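PDB 6UCZ: dihydropteroate synthase from Anaplasma phagocytophilum, which catalyses the condensation of 6-hydroxymethyl-7,8-dihydropterin pyrophosphate with p-aminobenzoate to give 7,8-dihydropteroate, a step of folate biosynthesis. Local coordinates for residues A[130-135]-A[145-150]; A[152-157]-A[190-195]; A[183-188]-A[202-207]; A[222-227]-A[232-237]. One frame throughout, in Å; residues are numbered along the deposited sequence.

Interaction 1 of 4, residues A[130-135]-A[145-150]. With PMM (pterin-6-yl-methyl-monophosphate), chain C.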
# COMPACT_ATOMS: atom_id res chain seq x y z
N ASP A 130 -12.59 -5.02 0.21
CA ASP A 130 -12.99 -3.70 -0.26
C ASP A 130 -11.99 -3.07 -1.22
O ASP A 130 -12.38 -2.22 -2.02
CB ASP A 130 -13.20 -2.76 0.93
CG ASP A 130 -14.22 -3.31 1.91
OD1 ASP A 130 -15.42 -3.15 1.63
OD2 ASP A 130 -13.82 -3.93 2.92
N TYR A 131 -10.71 -3.44 -1.13
CA TYR A 131 -9.67 -2.87 -1.97
C TYR A 131 -8.83 -3.97 -2.57
O TYR A 131 -8.54 -4.97 -1.90
CB TYR A 131 -8.70 -1.94 -1.19
CG TYR A 131 -9.29 -0.76 -0.45
CD1 TYR A 131 -9.92 -0.92 0.77
CD2 TYR A 131 -9.14 0.52 -0.95
CE1 TYR A 131 -10.44 0.17 1.46
CE2 TYR A 131 -9.64 1.61 -0.29
CZ TYR A 131 -10.29 1.44 0.92
OH TYR A 131 -10.78 2.55 1.56
N ILE A 132 -8.40 -3.77 -3.81
CA ILE A 132 -7.21 -4.43 -4.33
C ILE A 132 -6.03 -3.50 -4.11
O ILE A 132 -6.01 -2.37 -4.62
CB ILE A 132 -7.32 -4.77 -5.82
CG1 ILE A 132 -8.60 -5.56 -6.13
CG2 ILE A 132 -6.08 -5.57 -6.26
CD1 ILE A 132 -8.80 -5.73 -7.62
N ASN A 133 -5.05 -3.94 -3.34
CA ASN A 133 -3.79 -3.20 -3.23
C ASN A 133 -2.85 -3.85 -4.23
O ASN A 133 -2.09 -4.76 -3.90
CB ASN A 133 -3.26 -3.23 -1.80
CG ASN A 133 -1.89 -2.61 -1.69
OD1 ASN A 133 -1.43 -1.89 -2.59
ND2 ASN A 133 -1.20 -2.91 -0.59
N ASP A 134 -2.93 -3.40 -5.49
CA ASP A 134 -2.19 -4.04 -6.58
C ASP A 134 -0.76 -3.55 -6.54
O ASP A 134 -0.37 -2.62 -7.26
CB ASP A 134 -2.82 -3.74 -7.94
CG ASP A 134 -2.04 -4.37 -9.10
OD1 ASP A 134 -1.17 -5.23 -8.86
OD2 ASP A 134 -2.30 -3.98 -10.26
N GLN A 135 0.05 -4.23 -5.72
CA GLN A 135 1.46 -3.87 -5.59
C GLN A 135 2.22 -4.08 -6.89
O GLN A 135 3.30 -3.50 -7.07
CB GLN A 135 2.06 -4.72 -4.48
CG GLN A 135 3.47 -4.40 -4.11
CD GLN A 135 4.09 -5.48 -3.25
OE1 GLN A 135 5.31 -5.65 -3.24
NE2 GLN A 135 3.25 -6.22 -2.51
N ALA A 145 -9.43 -6.30 -15.63
CA ALA A 145 -10.72 -6.96 -15.79
C ALA A 145 -11.30 -7.33 -14.43
O ALA A 145 -12.50 -7.17 -14.19
CB ALA A 145 -10.58 -8.19 -16.68
N ILE A 146 -10.45 -7.80 -13.51
CA ILE A 146 -10.91 -8.16 -12.17
C ILE A 146 -11.42 -6.93 -11.42
O ILE A 146 -12.49 -6.97 -10.79
CB ILE A 146 -9.78 -8.85 -11.38
CG1 ILE A 146 -9.50 -10.24 -11.95
CG2 ILE A 146 -10.15 -8.96 -9.91
CD1 ILE A 146 -10.76 -11.01 -12.25
N ALA A 147 -10.67 -5.83 -11.46
CA ALA A 147 -11.11 -4.63 -10.75
C ALA A 147 -12.41 -4.09 -11.34
O ALA A 147 -13.32 -3.71 -10.59
CB ALA A 147 -10.02 -3.56 -10.80
N ALA A 148 -12.52 -4.08 -12.67
CA ALA A 148 -13.71 -3.53 -13.30
C ALA A 148 -14.93 -4.38 -13.02
O ALA A 148 -16.00 -3.84 -12.69
CB ALA A 148 -13.50 -3.40 -14.81
N ALA A 149 -14.79 -5.71 -13.06
CA ALA A 149 -15.93 -6.59 -12.86
C ALA A 149 -16.30 -6.74 -11.39
O ALA A 149 -17.23 -7.49 -11.08
CB ALA A 149 -15.65 -7.97 -13.45
N SER A 150 -15.64 -6.02 -10.50
CA SER A 150 -15.91 -6.15 -9.08
C SER A 150 -16.23 -4.83 -8.41
O SER A 150 -16.59 -4.83 -7.23
CB SER A 150 -14.71 -6.78 -8.35
OG SER A 150 -13.62 -5.86 -8.28
N5 PMM C . 5.13 -1.80 0.39
C6 PMM C . 5.21 -3.12 0.61
C7 PMM C . 4.16 -3.95 0.27
N8 PMM C . 3.02 -3.54 -0.30
N1 PMM C . 1.77 -1.79 -1.07
C2 PMM C . 1.64 -0.49 -1.33
N2 PMM C . 0.53 -0.04 -1.90
N3 PMM C . 2.62 0.42 -1.03
C4 PMM C . 3.84 0.13 -0.47
O4 PMM C . 4.67 1.01 -0.26
C4A PMM C . 4.02 -1.31 -0.17
C8A PMM C . 2.96 -2.22 -0.51
C9 PMM C . 6.51 -3.62 1.18
O10 PMM C . 6.61 -3.21 2.56
PA PMM C . 6.48 -4.25 3.79
O1P PMM C . 6.88 -3.42 5.02
O2P PMM C . 7.54 -5.32 3.60
O3P PMM C . 5.09 -4.79 3.85
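Ile132 sends its CD1 methyl against the helical residues Ala147 and Ile146, meeting Ala147 CB at 4.0 Å and the CG2 branch of Ile146 at 4.2 Å. This is the strand-to-helix packing of a beta-alpha-beta unit in a TIM barrel: strand 131-134, helix 143-148 and strand 153-157 follow one another, with the helix on the outside. With CG1 beside the backbone N (chi1 -52°) and the chain extended to CD1, Ile132 reaches the helix by its end methyl alone. Leu125 of helix 118-127 touches both Ile132 and Ile146, so the small apolar cluster spans two neighbouring helices. The next residue along the strand, Asn133, faces the barrel interior, where its amide reads the pterin of pterin-6-yl-methyl-monophosphate with both ends. Asn133 ND2 donates to ligand N1 at 3.2 Å, and a second bond from ND2 to Asp71 fixes which end of the amide is the donor. Gln135 NE2 comes 3.5 Å from ligand N8, displaced well out of the pterin plane, and is hydrogen-bonded to Asp114. The ligand's exocyclic amine N2 gives one of its hydrogens to Asn133 OD1 at 2.8 Å, in a nearly straight bond of 176°.

Interaction 2 of 4, residues A[152-157]-A[190-195]. With PMM (pterin-6-yl-methyl-monophosphate), chain C.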
# COMPACT_ATOMS: atom_id res chain seq x y z
N ALA A 152 -14.45 -2.76 -7.21
CA ALA A 152 -13.55 -2.53 -6.09
C ALA A 152 -12.73 -1.26 -6.28
O ALA A 152 -12.48 -0.79 -7.39
CB ALA A 152 -12.59 -3.71 -5.93
N LYS A 153 -12.29 -0.70 -5.16
CA LYS A 153 -11.26 0.32 -5.21
C LYS A 153 -9.92 -0.38 -5.42
O LYS A 153 -9.70 -1.51 -4.95
CB LYS A 153 -11.24 1.14 -3.92
CG LYS A 153 -12.58 1.78 -3.60
CD LYS A 153 -12.59 2.44 -2.22
CE LYS A 153 -13.40 1.63 -1.22
NZ LYS A 153 -13.86 2.45 -0.06
N ILE A 154 -9.01 0.29 -6.12
CA ILE A 154 -7.73 -0.33 -6.43
C ILE A 154 -6.58 0.64 -6.23
O ILE A 154 -6.62 1.77 -6.73
CB ILE A 154 -7.73 -0.92 -7.86
CG1 ILE A 154 -6.33 -1.43 -8.22
CG2 ILE A 154 -8.25 0.09 -8.88
CD1 ILE A 154 -6.37 -2.50 -9.31
N ILE A 155 -5.55 0.20 -5.51
CA ILE A 155 -4.28 0.91 -5.42
C ILE A 155 -3.33 0.30 -6.44
O ILE A 155 -3.18 -0.93 -6.49
CB ILE A 155 -3.68 0.80 -4.01
CG1 ILE A 155 -4.70 1.23 -2.95
CG2 ILE A 155 -2.39 1.65 -3.90
CD1 ILE A 155 -4.33 0.77 -1.55
N ILE A 156 -2.70 1.15 -7.25
CA ILE A 156 -1.62 0.73 -8.14
C ILE A 156 -0.33 1.39 -7.65
O ILE A 156 -0.29 2.61 -7.43
CB ILE A 156 -1.91 1.06 -9.61
CG1 ILE A 156 -2.36 2.52 -9.77
CG2 ILE A 156 -2.97 0.10 -10.17
CD1 ILE A 156 -2.53 2.94 -11.25
N MET A 157 0.71 0.58 -7.46
CA MET A 157 1.97 1.02 -6.85
C MET A 157 3.10 1.00 -7.87
O MET A 157 3.26 0.01 -8.60
CB MET A 157 2.35 0.10 -5.69
CG MET A 157 3.50 0.66 -4.85
SD MET A 157 4.29 -0.63 -3.89
CE MET A 157 5.21 -1.50 -5.18
N ASP A 190 -4.98 4.88 -17.36
CA ASP A 190 -5.65 4.81 -18.65
C ASP A 190 -6.09 3.39 -18.96
O ASP A 190 -7.20 3.17 -19.46
CB ASP A 190 -4.74 5.33 -19.76
CG ASP A 190 -4.57 6.83 -19.72
OD1 ASP A 190 -5.45 7.53 -19.18
OD2 ASP A 190 -3.54 7.32 -20.25
N THR A 191 -5.24 2.41 -18.67
CA THR A 191 -5.61 1.02 -18.91
C THR A 191 -6.85 0.64 -18.11
O THR A 191 -7.79 0.03 -18.65
CB THR A 191 -4.43 0.10 -18.56
OG1 THR A 191 -3.33 0.41 -19.43
CG2 THR A 191 -4.82 -1.36 -18.73
N LEU A 192 -6.88 1.01 -16.83
CA LEU A 192 -8.01 0.67 -15.97
C LEU A 192 -9.31 1.28 -16.48
O LEU A 192 -10.34 0.61 -16.57
CB LEU A 192 -7.73 1.14 -14.54
CG LEU A 192 -6.63 0.42 -13.76
CD1 LEU A 192 -6.27 1.19 -12.50
CD2 LEU A 192 -7.08 -0.98 -13.43
N ILE A 193 -9.29 2.59 -16.78
CA ILE A 193 -10.50 3.28 -17.22
C ILE A 193 -10.99 2.71 -18.54
O ILE A 193 -12.20 2.52 -18.74
CB ILE A 193 -10.23 4.80 -17.32
CG1 ILE A 193 -9.91 5.37 -15.94
CG2 ILE A 193 -11.42 5.51 -17.93
CD1 ILE A 193 -9.59 6.86 -15.98
N ALA A 194 -10.07 2.43 -19.46
CA ALA A 194 -10.47 1.85 -20.74
C ALA A 194 -11.13 0.49 -20.56
O ALA A 194 -12.00 0.11 -21.35
CB ALA A 194 -9.27 1.73 -21.67
N GLN A 195 -10.75 -0.25 -19.52
CA GLN A 195 -11.28 -1.58 -19.28
C GLN A 195 -12.46 -1.57 -18.32
O GLN A 195 -12.90 -2.64 -17.89
CB GLN A 195 -10.17 -2.49 -18.75
CG GLN A 195 -9.08 -2.74 -19.78
CD GLN A 195 -8.28 -4.00 -19.51
OE1 GLN A 195 -8.84 -5.05 -19.18
NE2 GLN A 195 -6.96 -3.90 -19.63
N5 PMM C . 5.13 -1.80 0.39
C6 PMM C . 5.21 -3.12 0.61
C7 PMM C . 4.16 -3.95 0.27
N8 PMM C . 3.02 -3.54 -0.30
N1 PMM C . 1.77 -1.79 -1.07
C2 PMM C . 1.64 -0.49 -1.33
N2 PMM C . 0.53 -0.04 -1.90
N3 PMM C . 2.62 0.42 -1.03
C4 PMM C . 3.84 0.13 -0.47
O4 PMM C . 4.67 1.01 -0.26
C4A PMM C . 4.02 -1.31 -0.17
C8A PMM C . 2.96 -2.22 -0.51
C9 PMM C . 6.51 -3.62 1.18
O10 PMM C . 6.61 -3.21 2.56
PA PMM C . 6.48 -4.25 3.79
O1P PMM C . 6.88 -3.42 5.02
O2P PMM C . 7.54 -5.32 3.60
O3P PMM C . 5.09 -4.79 3.85
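Leu192, with CG beside its backbone N (chi1 -68°) and the chain then extended to one methyl, pushes CD1 out from helix 174-194 toward Ile154 and Ile156 on strand 153-157. Ile156 answers with CG2: a chi1 of 49° puts CG1 between the backbone N and the carbonyl carbon and leaves CG2 anti to that carbon. Ile156 and Leu192 therefore approach tip to tip, Ile156 CG2 lying 4.2 Å from Leu192 CD1. The CG2 of Ile154 comes to the same methyl, 4.3 Å from Leu192 CD1, so one leucine branch bridges two strand residues whose side chains leave the same face of the sheet. Here an outer helix packs on a strand of the TIM barrel. Ile202 of the adjacent strand and Pro144 of the preceding helix also touch Leu192, widening the apolar layer.

The alternate residues of the strand look into the barrel. Met157 SD packs over the pterin face of pterin-6-yl-methyl-monophosphate, 3.5 Å from its N3. Ile155 CG2 lies beside the ligand amine N2 at 3.9 Å, near the ring plane. Between the two segments only methyl groups meet, and on the inner side sulfur and methyl give the pterin van der Waals contact without directional bonds, while Asn133 and Asp205 serve its N1, N2 and N3.

Interaction 3 of 4, residues A[183-188]-A[202-207]. With PMM (pterin-6-yl-methyl-monophosphate), chain C.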
# COMPACT_ATOMS: atom_id res chain seq x y z
N GLU A 183 4.21 9.35 -15.09
CA GLU A 183 3.85 8.83 -16.41
C GLU A 183 3.53 7.34 -16.34
O GLU A 183 2.57 6.87 -16.97
CB GLU A 183 4.98 9.10 -17.41
N TRP A 184 4.31 6.58 -15.57
CA TRP A 184 4.06 5.15 -15.41
C TRP A 184 2.67 4.89 -14.82
O TRP A 184 1.90 4.07 -15.34
CB TRP A 184 5.17 4.58 -14.53
CG TRP A 184 5.32 3.08 -14.30
CD1 TRP A 184 6.22 2.25 -14.91
CD2 TRP A 184 4.63 2.27 -13.33
NE1 TRP A 184 6.12 0.98 -14.39
CE2 TRP A 184 5.14 0.97 -13.43
CE3 TRP A 184 3.61 2.53 -12.41
CZ2 TRP A 184 4.67 -0.08 -12.65
CZ3 TRP A 184 3.14 1.49 -11.63
CH2 TRP A 184 3.67 0.20 -11.75
N LEU A 185 2.34 5.62 -13.75
CA LEU A 185 1.02 5.50 -13.13
C LEU A 185 -0.09 5.95 -14.06
O LEU A 185 -1.15 5.31 -14.13
CB LEU A 185 1.00 6.32 -11.83
CG LEU A 185 1.83 5.69 -10.72
CD1 LEU A 185 2.01 6.68 -9.59
CD2 LEU A 185 1.14 4.43 -10.21
N CYS A 186 0.12 7.04 -14.80
CA CYS A 186 -0.93 7.55 -15.67
C CYS A 186 -1.25 6.58 -16.80
O CYS A 186 -2.40 6.46 -17.21
CB CYS A 186 -0.53 8.91 -16.25
SG CYS A 186 -0.70 10.27 -15.07
N SER A 187 -0.23 5.87 -17.31
CA SER A 187 -0.48 4.84 -18.31
C SER A 187 -1.37 3.74 -17.76
O SER A 187 -2.22 3.19 -18.49
CB SER A 187 0.86 4.28 -18.81
OG SER A 187 0.70 2.99 -19.35
N ARG A 188 -1.17 3.38 -16.49
CA ARG A 188 -1.97 2.32 -15.87
C ARG A 188 -3.38 2.81 -15.53
O ARG A 188 -4.34 2.03 -15.62
CB ARG A 188 -1.24 1.80 -14.64
CG ARG A 188 -0.20 0.76 -15.04
CD ARG A 188 1.11 0.98 -14.34
NE ARG A 188 2.07 -0.07 -14.68
CZ ARG A 188 3.01 0.06 -15.61
NH1 ARG A 188 3.13 1.19 -16.29
NH2 ARG A 188 3.84 -0.94 -15.85
N ILE A 202 -9.74 4.63 -8.30
CA ILE A 202 -8.32 4.37 -8.53
C ILE A 202 -7.49 5.20 -7.55
O ILE A 202 -7.67 6.41 -7.44
CB ILE A 202 -7.92 4.70 -9.98
CG1 ILE A 202 -8.70 3.82 -10.95
CG2 ILE A 202 -6.41 4.52 -10.15
CD1 ILE A 202 -8.58 4.25 -12.41
N ILE A 203 -6.52 4.55 -6.89
CA ILE A 203 -5.63 5.17 -5.92
C ILE A 203 -4.19 4.97 -6.36
O ILE A 203 -3.81 3.87 -6.79
CB ILE A 203 -5.86 4.57 -4.51
CG1 ILE A 203 -7.34 4.71 -4.10
CG2 ILE A 203 -4.96 5.21 -3.49
CD1 ILE A 203 -7.79 3.68 -3.06
N LEU A 204 -3.36 6.02 -6.24
CA LEU A 204 -1.99 6.00 -6.75
C LEU A 204 -0.98 5.95 -5.61
O LEU A 204 -1.11 6.68 -4.63
CB LEU A 204 -1.71 7.24 -7.61
CG LEU A 204 -2.66 7.49 -8.78
CD1 LEU A 204 -2.25 8.71 -9.58
CD2 LEU A 204 -2.75 6.25 -9.67
N ASP A 205 0.04 5.10 -5.76
CA ASP A 205 1.07 4.91 -4.74
C ASP A 205 2.43 4.94 -5.43
O ASP A 205 2.66 4.16 -6.38
CB ASP A 205 0.83 3.59 -4.00
CG ASP A 205 1.80 3.34 -2.85
OD1 ASP A 205 2.99 3.76 -2.92
OD2 ASP A 205 1.37 2.69 -1.88
N PRO A 206 3.37 5.81 -5.00
CA PRO A 206 4.68 5.89 -5.67
C PRO A 206 5.62 4.74 -5.37
O PRO A 206 6.72 4.71 -5.95
CB PRO A 206 5.25 7.21 -5.15
CG PRO A 206 4.65 7.32 -3.77
CD PRO A 206 3.25 6.81 -3.92
N GLY A 207 5.28 3.84 -4.46
CA GLY A 207 6.16 2.72 -4.16
C GLY A 207 7.51 3.12 -3.59
O GLY A 207 8.56 2.82 -4.17
N5 PMM C . 5.13 -1.80 0.39
C6 PMM C . 5.21 -3.12 0.61
C7 PMM C . 4.16 -3.95 0.27
N8 PMM C . 3.02 -3.54 -0.30
N1 PMM C . 1.77 -1.79 -1.07
C2 PMM C . 1.64 -0.49 -1.33
N2 PMM C . 0.53 -0.04 -1.90
N3 PMM C . 2.62 0.42 -1.03
C4 PMM C . 3.84 0.13 -0.47
O4 PMM C . 4.67 1.01 -0.26
C4A PMM C . 4.02 -1.31 -0.17
C8A PMM C . 2.96 -2.22 -0.51
C9 PMM C . 6.51 -3.62 1.18
O10 PMM C . 6.61 -3.21 2.56
PA PMM C . 6.48 -4.25 3.79
O1P PMM C . 6.88 -3.42 5.02
O2P PMM C . 7.54 -5.32 3.60
O3P PMM C . 5.09 -4.79 3.85
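Leu185 directs both terminal methyls at a backbone oxygen: CD1 and CD2 each lie 4.1 Å from Asp205 O. The CD1 branch also touches Leu204 CB at 4.3 Å, the apolar part of a contact made across the end of strand 202-205. On the next turn of helix 174-194, Arg188 folds back over Trp184. Its guanidinium lies on one face of the indole, with CZ 3.2 Å above the ring plane and offset toward the rim, while Arg188 NH1 donates to Trp184 O from above the carbonyl plane (3.3 Å). Arg188 NE is held in turn by Gly137 O. In the TIM barrel this helix covers the outside of strand 202-205, and Leu227 of helix 224-228 touches Leu185 from the neighbouring element. Asp205 itself turns the other way, into the pterin pocket, where OD2 takes two hydrogens from pterin-6-yl-methyl-monophosphate: N3 to Asp205 OD2 at 2.7 Å and N2 to the same oxygen at 2.9 Å. The other carboxylate oxygen closes an Asx turn, Gly207 N donating to Asp205 OD1 at 2.8 Å on the anti side and 27° out of the carboxylate plane, a bond that limits rotation of the group.

Interaction 4 of 4, residues A[222-227]-A[232-237]. With PMM (pterin-6-yl-methyl-monophosphate), chain C.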
# COMPACT_ATOMS: atom_id res chain seq x y z
N LYS A 222 8.69 14.18 0.17
CA LYS A 222 8.66 15.63 0.34
C LYS A 222 7.79 16.29 -0.72
O LYS A 222 7.14 17.30 -0.45
CB LYS A 222 10.08 16.20 0.29
CG LYS A 222 10.16 17.67 -0.12
CD LYS A 222 11.58 18.21 -0.10
CE LYS A 222 12.47 17.52 -1.12
NZ LYS A 222 13.82 18.18 -1.22
N ASN A 223 7.77 15.72 -1.93
CA ASN A 223 7.05 16.32 -3.05
C ASN A 223 5.77 15.56 -3.38
O ASN A 223 5.31 15.59 -4.52
CB ASN A 223 7.96 16.41 -4.27
CG ASN A 223 9.03 17.49 -4.13
OD1 ASN A 223 10.22 17.20 -3.94
ND2 ASN A 223 8.60 18.73 -4.21
N ILE A 224 5.17 14.91 -2.38
CA ILE A 224 3.99 14.08 -2.63
C ILE A 224 2.83 14.90 -3.16
O ILE A 224 1.93 14.37 -3.82
CB ILE A 224 3.61 13.30 -1.35
CG1 ILE A 224 2.69 12.12 -1.68
CG2 ILE A 224 2.96 14.23 -0.31
CD1 ILE A 224 3.38 11.02 -2.48
N GLY A 225 2.81 16.21 -2.88
CA GLY A 225 1.78 17.08 -3.41
C GLY A 225 1.72 17.11 -4.93
O GLY A 225 0.66 17.32 -5.51
N LYS A 226 2.88 16.94 -5.59
CA LYS A 226 2.87 16.89 -7.05
C LYS A 226 2.14 15.66 -7.58
O LYS A 226 1.45 15.73 -8.60
CB LYS A 226 4.30 16.95 -7.60
CG LYS A 226 4.34 17.07 -9.12
CD LYS A 226 5.75 17.25 -9.65
CE LYS A 226 5.77 17.20 -11.18
NZ LYS A 226 7.10 17.60 -11.72
N LEU A 227 2.26 14.53 -6.90
CA LEU A 227 1.45 13.38 -7.27
C LEU A 227 -0.02 13.62 -6.95
O LEU A 227 -0.91 13.22 -7.71
CB LEU A 227 1.96 12.13 -6.55
CG LEU A 227 1.29 10.80 -6.93
CD1 LEU A 227 1.39 10.52 -8.43
CD2 LEU A 227 1.92 9.68 -6.12
N PHE A 232 -6.19 12.24 -8.16
CA PHE A 232 -6.48 10.93 -7.61
C PHE A 232 -6.06 10.84 -6.15
O PHE A 232 -5.07 11.45 -5.75
CB PHE A 232 -5.75 9.84 -8.40
CG PHE A 232 -6.21 9.73 -9.83
CD1 PHE A 232 -5.65 10.54 -10.80
CD2 PHE A 232 -7.19 8.82 -10.19
CE1 PHE A 232 -6.07 10.44 -12.12
CE2 PHE A 232 -7.62 8.72 -11.49
CZ PHE A 232 -7.06 9.53 -12.46
N PRO A 233 -6.78 10.06 -5.34
CA PRO A 233 -6.28 9.76 -4.00
C PRO A 233 -4.94 9.06 -4.06
O PRO A 233 -4.64 8.31 -5.00
CB PRO A 233 -7.36 8.85 -3.41
CG PRO A 233 -8.58 9.07 -4.28
CD PRO A 233 -8.05 9.39 -5.64
N VAL A 234 -4.12 9.31 -3.04
CA VAL A 234 -2.76 8.81 -2.97
C VAL A 234 -2.60 7.93 -1.74
O VAL A 234 -3.13 8.24 -0.67
CB VAL A 234 -1.76 9.99 -2.95
CG1 VAL A 234 -0.37 9.52 -2.57
CG2 VAL A 234 -1.75 10.67 -4.32
N CYS A 235 -1.88 6.83 -1.90
CA CYS A 235 -1.45 5.97 -0.81
C CYS A 235 0.07 6.03 -0.70
O CYS A 235 0.77 5.97 -1.71
CB CYS A 235 -1.90 4.52 -1.03
SG CYS A 235 -1.34 3.33 0.20
N VAL A 236 0.58 6.12 0.53
CA VAL A 236 2.02 6.10 0.74
C VAL A 236 2.37 5.00 1.73
O VAL A 236 1.78 4.93 2.82
CB VAL A 236 2.56 7.46 1.22
CG1 VAL A 236 4.03 7.34 1.62
CG2 VAL A 236 2.35 8.50 0.14
N GLY A 237 3.34 4.16 1.37
CA GLY A 237 3.83 3.12 2.25
C GLY A 237 5.27 3.34 2.67
O GLY A 237 6.21 2.79 2.07
N5 PMM C . 5.13 -1.80 0.39
C6 PMM C . 5.21 -3.12 0.61
C7 PMM C . 4.16 -3.95 0.27
N8 PMM C . 3.02 -3.54 -0.30
N1 PMM C . 1.77 -1.79 -1.07
C2 PMM C . 1.64 -0.49 -1.33
N2 PMM C . 0.53 -0.04 -1.90
N3 PMM C . 2.62 0.42 -1.03
C4 PMM C . 3.84 0.13 -0.47
O4 PMM C . 4.67 1.01 -0.26
C4A PMM C . 4.02 -1.31 -0.17
C8A PMM C . 2.96 -2.22 -0.51
C9 PMM C . 6.51 -3.62 1.18
O10 PMM C . 6.61 -3.21 2.56
PA PMM C . 6.48 -4.25 3.79
O1P PMM C . 6.88 -3.42 5.02
O2P PMM C . 7.54 -5.32 3.60
O3P PMM C . 5.09 -4.79 3.85
O HOH W 1 -3.24 11.84 -7.81
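Ile224 packs most closely on the valines of segment 232-237, its CD1 meeting Val236 CG2 at 3.8 Å and Val234 CG1 at 4.0 Å. It does so in two ways: tip to tip with Val234, but sliding past Val236 with the two side chains running in opposite directions. A chi1 of -162° sets CG1 anti to the backbone N, and a bend at chi2 (68°) brings CD1 to the valines. One turn later Leu227 crosses Val234 at a slant, Leu227 CG lying 4.0 Å from Val234 CG2, so Val234 has one methyl against each of the two helical residues. The segments 222-227 and 232-237 join the short helix 224-228 to strand 235-236 of the TIM barrel, with the apolar layer on the outer face of that strand.

Toward Phe232 the packing gives way to water. A single water bridges the backbones, donating to Leu227 O at 2.7 Å and to Phe232 O at 2.8 Å, and thus satisfies two carbonyls where the segments no longer meet directly. The Phe232 ring makes a cation-pi contact with Arg199. At the other end of the segment the chain enters the pterin pocket at Gly237. This residue has no side chain to strike the ligand, and its carbonyl oxygen O lies 3.3 Å from O4 of pterin-6-yl-methyl-monophosphate while accepting a hydrogen bond from Lys241 NZ.

In the fold
All four contacts are buried and mainly apolar where helix meets strand; what distinguishes them is the chemistry at the inner face. Interactions 2 and 3 share helix 174-194, which covers the neighbouring strands 153-157 and 202-205. Interactions 1 and 2 meet through strands 131-134 and 153-157, and interactions 3 and 4 through backbone pairing of 202-205 with 232-237. Interactions 1 and 4 lie farthest apart, their centres about 20 Å from each other, yet both reach the same ligand. Around it, interactions 1 and 3 provide polar recognition, interaction 2 lends apolar and sulfur contacts, and interaction 4 brings a glycine backbone.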